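Local coordinates for lipoprotein NlpE (Escherichia coli, PDB 2Z4I) that activates the Cpx signalling pathway from the outer membrane, takes part in copper homeostasis and is required for efficient adhesion to hydrophobic surfaces, at residues Y133-A137 / D138-F142. The protein carries 1 engineered substitution. Numbering follows the deposited sequence.
Sequences YFYMA and DAATF
The F134 ring presents its edge to T141: the hydroxyl OG1 of T141 lies in the ring plane, 3.8 Å from F134 CD1, the two side chains running side by side. The Y135 ring also turns an edge to the returning strand, with CA of A140 in its plane, while the backbone of D138 and A139 approaches obliquely. With CG anti to the backbone N (chi1 177°), the Y135 ring extends past A140 toward D138, CD1 lying 3.8 Å from A140 CB. On that same sheet face Y133 meets the same methyl obliquely, its CZ 3.6 Å from A140 CB, so both tyrosine rings pack on the one A140 methyl. Replacing Y135 by alanine is likely to strip the ring from the backbone of D138 and A139, leave the A140 methyl with Y133 as its tyrosine cover, and remove this ring's own contacts with E160 and Y163 of helix 157-167.

Backbone evidence fixes the register. F134 O accepts two hydrogen bonds, from T141 N at 2.9 Å and from T141 OG1 at 3.2 Å, both donors somewhat off the carbonyl plane, the hydroxyl meeting the C=O at the more bent angle. The hydroxyl can reach it because T141 holds OG1 between its own N and carbonyl carbon (chi1 42°). F134 N returns the ladder bond to T141 O at 3.0 Å. Nearer the turn, M136 N donates to A139 O (3.1 Å), whereas A139 N to M136 O is weak at 3.4 Å. Between them A137 and D138 both adopt left-handed backbone conformations.

With strand axes at 164°, these features define an antiparallel beta hairpin closed by a two-residue turn, which joins strands 127-135 and 140-144 of the C-terminal OB-fold domain and sets its tyrosine face against helix 157-167.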
loop_
_atom_site.group_PDB
_atom_site.type_symbol
_atom_site.label_atom_id
_atom_site.label_comp_id
_atom_site.label_asym_id
_atom_site.label_seq_id
_atom_site.Cartn_x
_atom_site.Cartn_y
_atom_site.Cartn_z
ATOM N N TYR A 133 11.854 28.422 -11.233
ATOM C CA TYR A 133 12.659 27.781 -12.272
ATOM C C TYR A 133 13.657 28.764 -12.849
ATOM O O TYR A 133 13.344 29.938 -13.042
ATOM C CB TYR A 133 11.764 27.274 -13.401
ATOM C CG TYR A 133 12.495 26.552 -14.520
ATOM C CD1 TYR A 133 12.809 25.197 -14.414
ATOM C CD2 TYR A 133 12.855 27.221 -15.694
ATOM C CE1 TYR A 133 13.456 24.526 -15.446
ATOM C CE2 TYR A 133 13.506 26.554 -16.735
ATOM C CZ TYR A 133 13.803 25.207 -16.602
ATOM O OH TYR A 133 14.444 24.534 -17.624
ATOM N N PHE A 134 14.857 28.274 -13.137
ATOM C CA PHE A 134 15.910 29.106 -13.695
ATOM C C PHE A 134 16.801 28.295 -14.619
ATOM O O PHE A 134 17.366 27.283 -14.224
ATOM C CB PHE A 134 16.750 29.711 -12.574
ATOM C CG PHE A 134 17.910 30.516 -13.062
ATOM C CD1 PHE A 134 19.201 29.994 -13.025
ATOM C CD2 PHE A 134 17.715 31.791 -13.584
ATOM C CE1 PHE A 134 20.288 30.736 -13.503
ATOM C CE2 PHE A 134 18.792 32.543 -14.066
ATOM C CZ PHE A 134 20.083 32.014 -14.026
ATOM N N TYR A 135 16.926 28.748 -15.856
ATOM C CA TYR A 135 17.750 28.049 -16.821
ATOM C C TYR A 135 18.835 28.959 -17.373
ATOM O O TYR A 135 18.609 30.152 -17.595
ATOM C CB TYR A 135 16.885 27.541 -17.965
ATOM C CG TYR A 135 17.675 26.858 -19.050
ATOM C CD1 TYR A 135 18.291 25.633 -18.817
ATOM C CD2 TYR A 135 17.819 27.443 -20.306
ATOM C CE1 TYR A 135 19.023 25.010 -19.800
ATOM C CE2 TYR A 135 18.552 26.831 -21.299
ATOM C CZ TYR A 135 19.151 25.612 -21.040
ATOM O OH TYR A 135 19.877 24.982 -22.027
HETATM N N MSE A 136 20.014 28.392 -17.600
HETATM C CA MSE A 136 21.126 29.161 -18.134
HETATM C C MSE A 136 22.331 28.291 -18.427
HETATM O O MSE A 136 22.848 27.619 -17.533
HETATM C CB MSE A 136 21.540 30.251 -17.159
HETATM C CG MSE A 136 22.782 30.986 -17.604
HETATM SE SE MSE A 136 23.354 32.310 -16.334
HETATM C CE MSE A 136 24.156 31.144 -14.997
ATOM N N ALA A 137 22.788 28.324 -19.677
ATOM C CA ALA A 137 23.934 27.531 -20.089
ATOM C C ALA A 137 23.616 26.058 -19.866
ATOM O O ALA A 137 24.255 25.385 -19.055
ATOM C CB ALA A 137 25.164 27.930 -19.282
ATOM N N ASP A 138 22.605 25.571 -20.574
ATOM C CA ASP A 138 22.191 24.178 -20.469
ATOM C C ASP A 138 22.068 23.586 -19.062
ATOM O O ASP A 138 22.272 22.386 -18.858
ATOM C CB ASP A 138 23.123 23.316 -21.302
ATOM C CG ASP A 138 23.023 23.632 -22.762
ATOM O OD1 ASP A 138 23.427 24.753 -23.152
ATOM O OD2 ASP A 138 22.524 22.771 -23.519
ATOM N N ALA A 139 21.725 24.419 -18.092
ATOM C CA ALA A 139 21.560 23.934 -16.739
ATOM C C ALA A 139 20.271 24.504 -16.187
ATOM O O ALA A 139 20.119 25.715 -16.063
ATOM C CB ALA A 139 22.726 24.366 -15.879
ATOM N N ALA A 140 19.329 23.633 -15.868
ATOM C CA ALA A 140 18.077 24.096 -15.314
ATOM C C ALA A 140 18.063 23.756 -13.842
ATOM O O ALA A 140 18.481 22.673 -13.462
ATOM C CB ALA A 140 16.917 23.421 -16.006
ATOM N N THR A 141 17.623 24.698 -13.016
ATOM C CA THR A 141 17.497 24.468 -11.582
ATOM C C THR A 141 16.074 24.846 -11.209
ATOM O O THR A 141 15.416 25.581 -11.933
ATOM C CB THR A 141 18.479 25.308 -10.755
ATOM O OG1 THR A 141 18.536 26.634 -11.282
ATOM C CG2 THR A 141 19.861 24.692 -10.787
ATOM N N PHE A 142 15.600 24.334 -10.084
ATOM C CA PHE A 142 14.242 24.595 -9.626
ATOM C C PHE A 142 14.275 24.718 -8.117
ATOM O O PHE A 142 14.472 23.728 -7.406
ATOM C CB PHE A 142 13.347 23.425 -10.056
ATOM C CG PHE A 142 11.903 23.530 -9.625
ATOM C CD1 PHE A 142 11.507 23.118 -8.364
ATOM C CD2 PHE A 142 10.927 23.935 -10.524
ATOM C CE1 PHE A 142 10.159 23.092 -8.002
ATOM C CE2 PHE A 142 9.573 23.916 -10.172
ATOM C CZ PHE A 142 9.188 23.491 -8.911
#